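Local coordinates for nitrogenase molybdenum-iron protein beta chain (Clostridium pasteurianum, PDB 4WES), which forms, with the alpha chain, the molybdenum-iron component of nitrogenase, which reduces dinitrogen to ammonia, and shares an [8Fe-7S] cluster with that chain, at residues 3-8 with 376-381; 133-138 with 151-156; 172-177 with 198-203. One frame throughout, in Å; residues are numbered along the deposited sequence.

Contact 1: residues 3-8 with 376-381; sequences DATPKE and DVHQWI
Gln379 reaches from its helix to the irregular N-terminal arm and offers one amide nitrogen to two backbone carbonyls. NE2 donates to Pro6 O at 2.8 Å with a nearly straight N-H...O angle of 166°; the acceptor lies close to the amide plane, while the donor stands above the carbonyl plane of Pro6. A weak second bond runs from NE2 to Glu8 O at 3.0 Å. Because OE1 accepts from Val10 N, both ends of the amide are tied to the arm, which fixes the rotation of the group. A chain extended beyond CG (chi2 -155°) carries it that far, a reach for which glutamine is long enough.

Thr5 makes the other half of the contact, by methyl packing and through a water. Its methyl CG2 settles between His378 ND1, 3.7 Å away, and Gln379 CG, 3.8 Å away, meeting the imidazole obliquely. Its hydroxyl OG1 lies 2.7 Å from a water that sits in the ring plane of His378, 2.8 Å from ND1. The far ring nitrogen, His378 NE2, is hydrogen-bonded to Glu402, and the same Thr5 OG1 also bonds Tyr104 of the alpha chain, so this hydroxyl has two partners. Asn383 adds bonds to Lys7 O and Gln379 O. Here an irregular terminal arm packs on helix 374-383, which connects strands 367-370 and 388-391 of a Rossmann-like parallel alpha/beta domain.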
ATOM      1  N   ASP B   3       4.838  26.181  -1.571  1.00  8.94           N
ATOM      2  CA  ASP B   3       4.455  27.375  -0.796  1.00  9.59           C
ATOM      3  C   ASP B   3       4.065  28.516  -1.707  1.00 10.20           C
ATOM      4  O   ASP B   3       3.324  29.409  -1.263  1.00 12.10           O
ATOM      5  CB  ASP B   3       5.576  27.803   0.129  1.00  9.87           C
ATOM      6  CG  ASP B   3       5.861  26.827   1.246  1.00 10.96           C
ATOM      7  OD1 ASP B   3       5.134  25.853   1.400  1.00 11.55           O
ATOM      8  OD2 ASP B   3       6.807  27.090   2.011  1.00 13.74           O
ATOM      9  N   ALA B   4       4.559  28.550  -2.930  1.00 10.18           N
ATOM     10  CA  ALA B   4       4.262  29.624  -3.870  1.00 10.87           C
ATOM     11  C   ALA B   4       2.918  29.511  -4.526  1.00 10.38           C
ATOM     12  O   ALA B   4       2.542  30.388  -5.288  1.00 11.88           O
ATOM     13  CB  ALA B   4       5.363  29.711  -4.936  1.00 11.13           C
ATOM     14  N   THR B   5       2.162  28.445  -4.249  1.00  9.89           N
ATOM     15  CA  THR B   5       0.851  28.279  -4.846  1.00 10.85           C
ATOM     16  C   THR B   5      -0.218  28.942  -3.965  1.00 12.11           C
ATOM     17  O   THR B   5      -0.442  28.475  -2.848  1.00 13.89           O
ATOM     18  CB  THR B   5       0.536  26.786  -5.011  1.00 10.40           C
ATOM     19  OG1 THR B   5       1.573  26.224  -5.809  1.00  9.93           O
ATOM     20  CG2 THR B   5      -0.813  26.609  -5.684  1.00 10.48           C
ATOM     21  N   PRO B   6      -0.858  30.015  -4.453  1.00 12.84           N
ATOM     22  CA  PRO B   6      -1.815  30.685  -3.576  1.00 14.09           C
ATOM     23  C   PRO B   6      -3.180  30.056  -3.641  1.00 13.09           C
ATOM     24  O   PRO B   6      -3.514  29.336  -4.583  1.00 12.91           O
ATOM     25  CB  PRO B   6      -1.871  32.098  -4.138  1.00 17.91           C
ATOM     26  CG  PRO B   6      -1.431  32.032  -5.541  1.00 20.41           C
ATOM     27  CD  PRO B   6      -0.674  30.716  -5.736  1.00 12.81           C
ATOM     28  N   LYS B   7      -3.991  30.369  -2.632  1.00 13.86           N
ATOM     29  CA  LYS B   7      -5.380  29.945  -2.641  1.00 14.38           C
ATOM     30  C   LYS B   7      -6.200  30.673  -3.712  1.00 14.26           C
ATOM     31  O   LYS B   7      -7.087  30.115  -4.306  1.00 15.64           O
ATOM     32  CB  LYS B   7      -5.968  30.217  -1.259  1.00 15.80           C
ATOM     33  CG  LYS B   7      -7.407  29.773  -1.088  1.00 17.14           C
ATOM     34  CD  LYS B   7      -7.894  29.979   0.319  1.00 18.65           C
ATOM     35  CE  LYS B   7      -9.367  29.606   0.426  1.00 22.86           C
ATOM     36  NZ  LYS B   7      -9.899  29.867   1.781  1.00 36.47           N
ATOM     37  N   GLU B   8      -5.913  31.954  -3.921  1.00 14.18           N
ATOM     38  CA  GLU B   8      -6.708  32.750  -4.856  1.00 14.95           C
ATOM     39  C   GLU B   8      -6.446  32.310  -6.298  1.00 13.84           C
ATOM     40  O   GLU B   8      -5.322  32.377  -6.803  1.00 14.64           O
ATOM     41  CB  GLU B   8      -6.409  34.227  -4.650  1.00 18.43           C
ATOM     42  CG  GLU B   8      -6.648  34.732  -3.226  1.00 29.80           C
ATOM     43  CD  GLU B   8      -5.758  34.201  -2.060  1.00 46.30           C
ATOM     44  OE1 GLU B   8      -4.520  33.861  -2.236  1.00 24.28           O
ATOM     45  OE2 GLU B   8      -6.329  34.192  -0.907  1.00 37.52           O
ATOM     46  N   ASP B 376      -3.275  24.181 -11.208  1.00  8.99           N
ATOM     47  CA  ASP B 376      -4.737  24.372 -11.132  1.00  8.91           C
ATOM     48  C   ASP B 376      -5.354  23.509 -10.049  1.00  9.74           C
ATOM     49  O   ASP B 376      -6.119  23.988  -9.206  1.00 10.39           O
ATOM     50  CB  ASP B 376      -5.397  23.977 -12.442  1.00  9.91           C
ATOM     51  CG  ASP B 376      -5.138  24.944 -13.600  1.00 10.51           C
ATOM     52  OD1 ASP B 376      -5.192  26.181 -13.398  1.00 11.63           O
ATOM     53  OD2 ASP B 376      -4.976  24.430 -14.735  1.00 12.16           O
ATOM     54  N   VAL B 377      -5.067  22.193 -10.075  1.00  9.33           N
ATOM     55  CA  VAL B 377      -5.776  21.319  -9.178  1.00  9.34           C
ATOM     56  C   VAL B 377      -5.417  21.657  -7.732  1.00  8.91           C
ATOM     57  O   VAL B 377      -6.267  21.581  -6.840  1.00  9.82           O
ATOM     58  CB  VAL B 377      -5.572  19.846  -9.528  1.00  9.91           C
ATOM     59  CG1 VAL B 377      -6.296  18.956  -8.519  1.00 13.36           C
ATOM     60  CG2 VAL B 377      -6.153  19.570 -10.895  1.00 11.97           C
ATOM     61  N   HIS B 378      -4.141  21.960  -7.486  1.00  8.44           N
ATOM     62  CA  HIS B 378      -3.764  22.349  -6.132  1.00  8.98           C
ATOM     63  C   HIS B 378      -4.567  23.569  -5.674  1.00  9.34           C
ATOM     64  O   HIS B 378      -5.085  23.606  -4.550  1.00  9.90           O
ATOM     65  CB  HIS B 378      -2.266  22.564  -6.040  1.00  8.55           C
ATOM     66  CG  HIS B 378      -1.790  22.705  -4.636  1.00  9.04           C
ATOM     67  ND1 HIS B 378      -0.520  23.127  -4.352  1.00  9.64           N
ATOM     68  CD2 HIS B 378      -2.399  22.450  -3.447  1.00  9.36           C
ATOM     69  CE1 HIS B 378      -0.372  23.149  -3.038  1.00  9.69           C
ATOM     70  NE2 HIS B 378      -1.498  22.718  -2.469  1.00  9.88           N
ATOM     71  N   GLN B 379      -4.645  24.586  -6.525  1.00  9.23           N
ATOM     72  CA  GLN B 379      -5.443  25.770  -6.165  1.00  9.52           C
ATOM     73  C   GLN B 379      -6.881  25.391  -5.841  1.00  9.81           C
ATOM     74  O   GLN B 379      -7.469  25.904  -4.865  1.00 11.03           O
ATOM     75  CB  GLN B 379      -5.434  26.828  -7.259  1.00 10.35           C
ATOM     76  CG  GLN B 379      -4.060  27.426  -7.512  1.00 11.21           C
ATOM     77  CD  GLN B 379      -4.184  28.830  -8.124  1.00 11.80           C
ATOM     78  OE1 GLN B 379      -4.560  28.989  -9.275  1.00 14.57           O
ATOM     79  NE2 GLN B 379      -3.929  29.821  -7.310  1.00 12.98           N
ATOM     80  N   TRP B 380      -7.487  24.529  -6.647  1.00 10.08           N
ATOM     81  CA  TRP B 380      -8.857  24.119  -6.374  1.00  9.60           C
ATOM     82  C   TRP B 380      -8.973  23.437  -5.014  1.00 10.15           C
ATOM     83  O   TRP B 380      -9.921  23.712  -4.271  1.00 10.97           O
ATOM     84  CB  TRP B 380      -9.371  23.195  -7.473  1.00 10.75           C
ATOM     85  CG  TRP B 380      -9.336  23.780  -8.839  1.00 11.69           C
ATOM     86  CD1 TRP B 380      -9.155  25.102  -9.203  1.00 13.36           C
ATOM     87  CD2 TRP B 380      -9.484  23.057 -10.046  1.00 11.99           C
ATOM     88  NE1 TRP B 380      -9.166  25.220 -10.570  1.00 15.89           N
ATOM     89  CE2 TRP B 380      -9.355  23.973 -11.107  1.00 14.47           C
ATOM     90  CE3 TRP B 380      -9.705  21.706 -10.333  1.00 12.60           C
ATOM     91  CZ2 TRP B 380      -9.465  23.579 -12.435  1.00 18.67           C
ATOM     92  CZ3 TRP B 380      -9.807  21.320 -11.642  1.00 15.24           C
ATOM     93  CH2 TRP B 380      -9.695  22.254 -12.672  1.00 16.89           C
ATOM     94  N   ILE B 381      -8.020  22.557  -4.713  1.00  9.76           N
ATOM     95  CA  ILE B 381      -8.018  21.850  -3.438  1.00  9.25           C
ATOM     96  C   ILE B 381      -7.933  22.805  -2.264  1.00 10.60           C
ATOM     97  O   ILE B 381      -8.562  22.593  -1.240  1.00 10.90           O
ATOM     98  CB  ILE B 381      -6.900  20.804  -3.425  1.00  9.75           C
ATOM     99  CG1 ILE B 381      -7.276  19.639  -4.345  1.00  9.92           C
ATOM    100  CG2 ILE B 381      -6.604  20.312  -2.034  1.00 10.67           C
ATOM    101  CD1 ILE B 381      -6.122  18.704  -4.671  1.00 10.09           C
TER
HETATM  102  O   HOH W   1       0.886  23.780  -6.689  1.00 10.33           O

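Contact 2: residues 133-138 with 151-156; sequences LVIHTN and ANMVQG
Thr137 sits against the helix backbone with both branches in use. Its hydroxyl OG1 lies 3.0 Å from Asn152 O, a weak hydrogen bond; the hydroxyl also lies 2.7 Å from a water, and which of the two receives its proton is not settled. That water donates to Gln155 OE1 at 2.8 Å and so joins the threonine to the next turn. Asn152 O also accepts the ordinary helical bond from Gly156 N, leaving the hydroxyl to approach a carbonyl already engaged. The methyl CG2 packs on the Met153 backbone, 3.7 Å from its CA, and touches SD and CE as well. Bends at chi2 and chi3 fold the methionine back until CE meets Ile135 CD1 at 4.0 Å, the two side chains crossing at about a right angle. A flexible thioether suits this curved path between a threonine methyl and an isoleucine tip.

Strand 133-136 is the outermost strand of a four-stranded parallel sheet within this chain, and helix 146-161 is the next helix along the chain, a beta-alpha step of a Rossmann-like domain. The axes of the two segments approach to 8.6 Å, with 137° between their N-to-C directions, so the helix runs back roughly against the strand. Gly156, with no side chain, lets the backbones come close: its CA is 5.0 Å from the CA of Thr137 and also faces His136 O.

Farther out, His136 ND1 bonds Tyr160 OH, while its NE2 makes a weak bond to Asn138 OD1; Asn138 ND2 in turn reaches Glu109. Asn152 ND2 is held by Gln24, the neighbour of cluster ligand Cys23. Ser141, another ligand, lies in the loop between strand and helix, about 10 Å from Asn152 between side chains.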
ATOM      1  N   LEU B 133      13.616  -3.323 -42.160  1.00 15.30           N
ATOM      2  CA  LEU B 133      12.623  -2.305 -42.441  1.00 14.02           C
ATOM      3  C   LEU B 133      12.931  -0.999 -41.725  1.00 12.37           C
ATOM      4  O   LEU B 133      13.452  -0.995 -40.599  1.00 13.21           O
ATOM      5  CB  LEU B 133      11.235  -2.771 -41.996  1.00 16.48           C
ATOM      6  CG  LEU B 133      10.680  -3.988 -42.712  1.00 18.93           C
ATOM      7  CD1 LEU B 133       9.454  -4.542 -42.036  1.00 21.80           C
ATOM      8  CD2 LEU B 133      10.377  -3.637 -44.159  1.00 23.47           C
ATOM      9  N   VAL B 134      12.564   0.112 -42.361  1.00 13.80           N
ATOM     10  CA  VAL B 134      12.541   1.449 -41.716  1.00 12.37           C
ATOM     11  C   VAL B 134      11.165   2.043 -41.928  1.00 13.63           C
ATOM     12  O   VAL B 134      10.699   2.161 -43.059  1.00 15.01           O
ATOM     13  CB  VAL B 134      13.605   2.396 -42.321  1.00 14.01           C
ATOM     14  CG1 VAL B 134      13.533   3.762 -41.628  1.00 15.45           C
ATOM     15  CG2 VAL B 134      15.008   1.808 -42.210  1.00 15.50           C
ATOM     16  N   ILE B 135      10.501   2.361 -40.820  1.00 12.03           N
ATOM     17  CA  ILE B 135       9.207   2.992 -40.855  1.00 11.44           C
ATOM     18  C   ILE B 135       9.270   4.328 -40.115  1.00 10.99           C
ATOM     19  O   ILE B 135      10.242   4.605 -39.415  1.00 11.98           O
ATOM     20  CB  ILE B 135       8.113   2.080 -40.248  1.00 12.38           C
ATOM     21  CG1 ILE B 135       8.203   1.929 -38.737  1.00 12.64           C
ATOM     22  CG2 ILE B 135       8.139   0.712 -40.929  1.00 13.57           C
ATOM     23  CD1 ILE B 135       6.977   1.312 -38.132  1.00 13.41           C
ATOM     24  N   HIS B 136       8.245   5.153 -40.268  1.00 11.02           N
ATOM     25  CA  HIS B 136       8.243   6.439 -39.559  1.00 11.62           C
ATOM     26  C   HIS B 136       6.841   6.911 -39.238  1.00 11.55           C
ATOM     27  O   HIS B 136       5.853   6.492 -39.862  1.00 12.16           O
ATOM     28  CB  HIS B 136       8.955   7.554 -40.352  1.00 12.34           C
ATOM     29  CG  HIS B 136       8.060   8.322 -41.268  1.00 13.79           C
ATOM     30  ND1 HIS B 136       7.625   7.855 -42.497  1.00 16.64           N
ATOM     31  CD2 HIS B 136       7.511   9.540 -41.110  1.00 14.02           C
ATOM     32  CE1 HIS B 136       6.842   8.762 -43.051  1.00 18.80           C
ATOM     33  NE2 HIS B 136       6.751   9.791 -42.227  1.00 18.02           N
ATOM     34  N   THR B 137       6.781   7.816 -38.258  1.00 10.90           N
ATOM     35  CA  THR B 137       5.659   8.704 -38.058  1.00 11.16           C
ATOM     36  C   THR B 137       6.188  10.121 -37.827  1.00 10.63           C
ATOM     37  O   THR B 137       7.386  10.319 -37.736  1.00 12.88           O
ATOM     38  CB  THR B 137       4.739   8.256 -36.914  1.00 12.05           C
ATOM     39  OG1 THR B 137       3.572   9.071 -36.899  1.00 13.60           O
ATOM     40  CG2 THR B 137       5.425   8.319 -35.596  1.00 12.98           C
ATOM     41  N   ASN B 138       5.271  11.085 -37.806  1.00 11.29           N
ATOM     42  CA  ASN B 138       5.589  12.489 -37.522  1.00 11.59           C
ATOM     43  C   ASN B 138       4.948  12.872 -36.206  1.00 11.51           C
ATOM     44  O   ASN B 138       3.730  12.697 -36.023  1.00 12.23           O
ATOM     45  CB  ASN B 138       5.066  13.401 -38.648  1.00 13.04           C
ATOM     46  CG  ASN B 138       5.746  13.120 -39.964  1.00 13.28           C
ATOM     47  OD1 ASN B 138       5.293  12.262 -40.758  1.00 15.92           O
ATOM     48  ND2 ASN B 138       6.859  13.794 -40.207  1.00 13.30           N
ATOM     49  N   ALA B 151      -0.428   7.498 -30.530  1.00  9.94           N
ATOM     50  CA  ALA B 151      -1.421   7.298 -31.576  1.00  9.78           C
ATOM     51  C   ALA B 151      -0.811   7.385 -32.949  1.00  9.74           C
ATOM     52  O   ALA B 151      -1.171   6.598 -33.861  1.00 10.66           O
ATOM     53  CB  ALA B 151      -2.544   8.297 -31.453  1.00 10.09           C
ATOM     54  N   ASN B 152       0.066   8.360 -33.139  1.00  9.73           N
ATOM     55  CA  ASN B 152       0.737   8.566 -34.413  1.00 10.16           C
ATOM     56  C   ASN B 152       1.677   7.407 -34.781  1.00  9.49           C
ATOM     57  O   ASN B 152       1.687   6.937 -35.929  1.00 10.93           O
ATOM     58  CB  ASN B 152       1.500   9.911 -34.407  1.00  9.81           C
ATOM     59  CG  ASN B 152       0.583  11.080 -34.581  1.00 10.75           C
ATOM     60  OD1 ASN B 152      -0.489  10.964 -35.173  1.00 12.09           O
ATOM     61  ND2 ASN B 152       0.978  12.218 -34.065  1.00 10.78           N
ATOM     62  N   MET B 153       2.400   6.866 -33.816  1.00  9.83           N
ATOM     63  CA  MET B 153       3.274   5.743 -34.101  1.00 10.41           C
ATOM     64  C   MET B 153       2.432   4.539 -34.526  1.00 10.73           C
ATOM     65  O   MET B 153       2.830   3.784 -35.419  1.00 11.26           O
ATOM     66  CB  MET B 153       4.144   5.394 -32.885  1.00 10.39           C
ATOM     67  CG  MET B 153       5.242   4.367 -33.191  1.00 10.46           C
ATOM     68  SD  MET B 153       6.661   5.019 -34.117  1.00 12.65           S
ATOM     69  CE  MET B 153       6.284   4.511 -35.748  1.00 13.52           C
ATOM     70  N   VAL B 154       1.285   4.323 -33.874  1.00 10.36           N
ATOM     71  CA  VAL B 154       0.418   3.203 -34.288  1.00 11.18           C
ATOM     72  C   VAL B 154      -0.042   3.408 -35.723  1.00 11.26           C
ATOM     73  O   VAL B 154      -0.062   2.459 -36.534  1.00 12.20           O
ATOM     74  CB  VAL B 154      -0.764   3.032 -33.313  1.00 11.99           C
ATOM     75  CG1 VAL B 154      -1.680   1.929 -33.761  1.00 13.30           C
ATOM     76  CG2 VAL B 154      -0.265   2.746 -31.896  1.00 11.56           C
ATOM     77  N   GLN B 155      -0.433   4.628 -36.077  1.00 10.83           N
ATOM     78  CA  GLN B 155      -0.724   4.936 -37.450  1.00 11.93           C
ATOM     79  C   GLN B 155       0.434   4.622 -38.387  1.00 11.78           C
ATOM     80  O   GLN B 155       0.230   4.048 -39.490  1.00 13.25           O
ATOM     81  CB  GLN B 155      -1.140   6.402 -37.609  1.00 12.26           C
ATOM     82  CG  GLN B 155      -1.530   6.694 -39.047  1.00 14.57           C
ATOM     83  CD  GLN B 155      -1.676   8.140 -39.329  1.00 17.45           C
ATOM     84  OE1 GLN B 155      -0.791   8.936 -39.023  1.00 19.12           O
ATOM     85  NE2 GLN B 155      -2.820   8.508 -39.890  1.00 20.96           N
ATOM     86  N   GLY B 156       1.655   4.966 -37.990  1.00 11.78           N
ATOM     87  CA  GLY B 156       2.821   4.643 -38.830  1.00 12.11           C
ATOM     88  C   GLY B 156       3.020   3.164 -39.056  1.00 12.10           C
ATOM     89  O   GLY B 156       3.353   2.724 -40.156  1.00 12.76           O
TER
HETATM   90  O   HOH W   2       1.943   8.422 -39.009  1.00 19.52           O

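Contact 3: residues 172-177 with 198-203; sequences INVIPG and YIMFPD
A beta-alpha-beta unit brings these segments together: strand 172-175 leads through helix 181-193 into strand 198-200, which lies parallel beside it. Three backbone hydrogen bonds join the strands: Ile199 N to Ile172 O at 3.0 Å, Val174 N to Ile199 O at 2.8 Å, and Phe201 N to Val174 O at 3.1 Å. CA-H...O contacts accompany them, including one from Met200 CA to Val174 O.

On the face that carries Val174, Tyr198 and Met200, Val174 CG1 rests on Met200 CB at 3.7 Å and meets the Tyr198 ring obliquely. This branch of valine lies between backbone N and carbonyl carbon (chi1 55°), which turns it toward the neighbouring strand. Met200, bent only at its last torsion, packs onward against Met184 and Ile187 of the connecting helix, while Tyr198 OH bonds Glu192 on that helix. Within the four-stranded parallel sheet of this Rossmann-like domain, strand 198-200 is outermost in this chain; strand 172-175 is an inner strand flanked by 237-241.

On the face of Asn173 and Ile199 these two lie side by side, the amide OD1 against the isoleucine. A buried asparagine is tolerable here because Ser235 bonds its OD1, and Thr232 O and Thr238 take its ND2. Past the last bridge, Ile175 CG1 lies over one face of the Phe201 ring, a CH-pi contact 4.1 Å from CG1 to the centroid and 25° off the normal, while Asn173 CB comes to the ring edge at 4.4 Å from CE1. A cis peptide follows Phe201. Pro176 CD packs 3.3 Å from Phe201 O, and Pro176 CG lies 3.5 Å from Pro202 O, a buried carbonyl without a polar partner.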
ATOM      1  N   ILE B 172      -9.049 -11.101 -34.127  1.00 14.82           N
ATOM      2  CA  ILE B 172      -9.448  -9.744 -33.831  1.00 14.47           C
ATOM      3  C   ILE B 172      -8.158  -8.957 -33.477  1.00 13.69           C
ATOM      4  O   ILE B 172      -7.363  -9.414 -32.669  1.00 14.13           O
ATOM      5  CB  ILE B 172     -10.421  -9.697 -32.645  1.00 15.26           C
ATOM      6  CG1 ILE B 172     -11.750 -10.340 -33.069  1.00 19.40           C
ATOM      7  CG2 ILE B 172     -10.642  -8.270 -32.135  1.00 14.88           C
ATOM      8  CD1 ILE B 172     -12.788 -10.425 -31.981  1.00 21.48           C
ATOM      9  N   ASN B 173      -7.956  -7.803 -34.121  1.00 13.55           N
ATOM     10  CA  ASN B 173      -6.861  -6.913 -33.721  1.00 13.30           C
ATOM     11  C   ASN B 173      -7.287  -6.164 -32.450  1.00 12.40           C
ATOM     12  O   ASN B 173      -8.452  -5.750 -32.359  1.00 13.55           O
ATOM     13  CB  ASN B 173      -6.563  -5.878 -34.781  1.00 13.53           C
ATOM     14  CG  ASN B 173      -6.155  -6.482 -36.100  1.00 13.46           C
ATOM     15  OD1 ASN B 173      -5.453  -7.483 -36.142  1.00 14.64           O
ATOM     16  ND2 ASN B 173      -6.597  -5.840 -37.182  1.00 14.41           N
ATOM     17  N   VAL B 174      -6.371  -5.946 -31.526  1.00 11.76           N
ATOM     18  CA  VAL B 174      -6.633  -5.094 -30.388  1.00 11.40           C
ATOM     19  C   VAL B 174      -5.511  -4.078 -30.255  1.00 11.37           C
ATOM     20  O   VAL B 174      -4.347  -4.455 -30.136  1.00 12.18           O
ATOM     21  CB  VAL B 174      -6.913  -5.885 -29.083  1.00 11.42           C
ATOM     22  CG1 VAL B 174      -5.797  -6.854 -28.734  1.00 13.00           C
ATOM     23  CG2 VAL B 174      -7.224  -4.930 -27.931  1.00 13.04           C
ATOM     24  N   ILE B 175      -5.886  -2.804 -30.293  1.00 11.08           N
ATOM     25  CA  ILE B 175      -4.948  -1.724 -30.033  1.00 10.99           C
ATOM     26  C   ILE B 175      -5.267  -1.281 -28.605  1.00 11.04           C
ATOM     27  O   ILE B 175      -6.356  -0.783 -28.351  1.00 11.01           O
ATOM     28  CB  ILE B 175      -5.087  -0.566 -31.038  1.00 11.00           C
ATOM     29  CG1 ILE B 175      -4.899  -1.060 -32.473  1.00 12.27           C
ATOM     30  CG2 ILE B 175      -4.121   0.536 -30.698  1.00 10.94           C
ATOM     31  CD1 ILE B 175      -5.275  -0.024 -33.533  1.00 13.60           C
ATOM     32  N   PRO B 176      -4.339  -1.531 -27.659  1.00 10.53           N
ATOM     33  CA  PRO B 176      -4.681  -1.435 -26.247  1.00 11.21           C
ATOM     34  C   PRO B 176      -4.605  -0.020 -25.668  1.00 10.36           C
ATOM     35  O   PRO B 176      -4.877   0.169 -24.491  1.00 11.27           O
ATOM     36  CB  PRO B 176      -3.657  -2.347 -25.596  1.00 12.10           C
ATOM     37  CG  PRO B 176      -2.447  -2.164 -26.448  1.00 10.79           C
ATOM     38  CD  PRO B 176      -3.002  -2.117 -27.860  1.00 11.02           C
ATOM     39  N   GLY B 177      -4.153   0.932 -26.468  1.00 10.24           N
ATOM     40  CA  GLY B 177      -3.940   2.272 -26.018  1.00 10.17           C
ATOM     41  C   GLY B 177      -2.647   2.451 -25.231  1.00 10.27           C
ATOM     42  O   GLY B 177      -1.802   1.559 -25.151  1.00 10.59           O
ATOM     43  N   TYR B 198      -6.287 -13.378 -31.583  1.00 13.99           N
ATOM     44  CA  TYR B 198      -6.114 -11.935 -31.645  1.00 13.27           C
ATOM     45  C   TYR B 198      -4.691 -11.584 -32.067  1.00 12.42           C
ATOM     46  O   TYR B 198      -3.780 -12.420 -32.004  1.00 13.90           O
ATOM     47  CB  TYR B 198      -6.427 -11.278 -30.259  1.00 14.09           C
ATOM     48  CG  TYR B 198      -5.425 -11.701 -29.207  1.00 12.94           C
ATOM     49  CD1 TYR B 198      -5.530 -12.902 -28.545  1.00 13.30           C
ATOM     50  CD2 TYR B 198      -4.293 -10.937 -28.981  1.00 13.63           C
ATOM     51  CE1 TYR B 198      -4.560 -13.303 -27.636  1.00 13.91           C
ATOM     52  CE2 TYR B 198      -3.333 -11.329 -28.099  1.00 14.49           C
ATOM     53  CZ  TYR B 198      -3.451 -12.524 -27.431  1.00 14.50           C
ATOM     54  OH  TYR B 198      -2.462 -12.934 -26.569  1.00 16.21           O
ATOM     55  N   ILE B 199      -4.537 -10.322 -32.469  1.00 12.34           N
ATOM     56  CA  ILE B 199      -3.232  -9.706 -32.652  1.00 12.07           C
ATOM     57  C   ILE B 199      -3.281  -8.421 -31.825  1.00 12.53           C
ATOM     58  O   ILE B 199      -4.108  -7.556 -32.113  1.00 13.02           O
ATOM     59  CB  ILE B 199      -2.901  -9.319 -34.109  1.00 13.41           C
ATOM     60  CG1 ILE B 199      -2.911 -10.564 -35.014  1.00 14.86           C
ATOM     61  CG2 ILE B 199      -1.547  -8.635 -34.159  1.00 13.66           C
ATOM     62  CD1 ILE B 199      -2.921 -10.216 -36.486  1.00 14.52           C
ATOM     63  N   MET B 200      -2.452  -8.291 -30.794  1.00 12.23           N
ATOM     64  CA  MET B 200      -2.339  -7.047 -30.043  1.00 11.14           C
ATOM     65  C   MET B 200      -1.189  -6.229 -30.590  1.00 10.85           C
ATOM     66  O   MET B 200      -0.106  -6.776 -30.783  1.00 12.39           O
ATOM     67  CB  MET B 200      -2.105  -7.320 -28.562  1.00 11.80           C
ATOM     68  CG  MET B 200      -1.953  -6.034 -27.747  1.00 11.02           C
ATOM     69  SD  MET B 200      -1.756  -6.280 -25.995  1.00 12.37           S
ATOM     70  CE  MET B 200      -3.441  -6.619 -25.582  1.00 12.67           C
ATOM     71  N   PHE B 201      -1.410  -4.939 -30.826  1.00 11.10           N
ATOM     72  CA  PHE B 201      -0.298  -4.085 -31.154  1.00 10.86           C
ATOM     73  C   PHE B 201      -0.591  -2.640 -30.756  1.00 10.76           C
ATOM     74  O   PHE B 201      -1.744  -2.190 -30.856  1.00 10.75           O
ATOM     75  CB  PHE B 201       0.039  -4.161 -32.648  1.00 12.62           C
ATOM     76  CG  PHE B 201      -0.897  -3.445 -33.549  1.00 12.78           C
ATOM     77  CD1 PHE B 201      -2.111  -4.038 -33.923  1.00 14.40           C
ATOM     78  CD2 PHE B 201      -0.529  -2.268 -34.167  1.00 14.03           C
ATOM     79  CE1 PHE B 201      -2.978  -3.407 -34.789  1.00 15.31           C
ATOM     80  CE2 PHE B 201      -1.391  -1.635 -35.063  1.00 16.15           C
ATOM     81  CZ  PHE B 201      -2.606  -2.218 -35.372  1.00 17.11           C
ATOM     82  N   PRO B 202       0.447  -1.880 -30.370  1.00 10.86           N
ATOM     83  CA  PRO B 202       1.731  -2.346 -29.842  1.00 10.96           C
ATOM     84  C   PRO B 202       1.541  -3.236 -28.596  1.00 10.49           C
ATOM     85  O   PRO B 202       0.451  -3.263 -28.007  1.00 11.18           O
ATOM     86  CB  PRO B 202       2.475  -1.052 -29.465  1.00 11.84           C
ATOM     87  CG  PRO B 202       1.676   0.049 -30.115  1.00 11.92           C
ATOM     88  CD  PRO B 202       0.269  -0.444 -30.135  1.00 11.36           C
ATOM     89  N   ASP B 203       2.605  -3.944 -28.218  1.00 10.06           N
ATOM     90  CA  ASP B 203       2.571  -4.794 -27.021  1.00 10.39           C
ATOM     91  C   ASP B 203       3.934  -4.733 -26.363  1.00  9.73           C
ATOM     92  O   ASP B 203       4.872  -5.329 -26.850  1.00 10.37           O
ATOM     93  CB  ASP B 203       2.195  -6.228 -27.422  1.00 11.58           C
ATOM     94  CG  ASP B 203       2.212  -7.171 -26.253  1.00 10.80           C
ATOM     95  OD1 ASP B 203       2.300  -6.728 -25.096  1.00 11.40           O
ATOM     96  OD2 ASP B 203       2.123  -8.407 -26.506  1.00 12.13           O
TER

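How the contacts relate
Contacts 2 and 3 are neighbours, with centres 15 Å apart, and follow one another along the chain. Helix 146-161 connects them: while contact 2 sets it against strand 133-136 of one parallel sheet, its Val154 turns elsewhere, CG2 lying 3.7 Å from Pro202 CD and CG1 touching Phe201 and Ile175 of contact 3, where strands 172-175 and 198-200 of a second parallel sheet end. The helix thus packs between two parallel sheets, tying one to the other. Contact 1 lies apart, its centre 40 Å from each of the others and across the chain's centre. It joins the N-terminal arm to a helix near the third sheet, so the stretch it spans along the chain includes both other contacts.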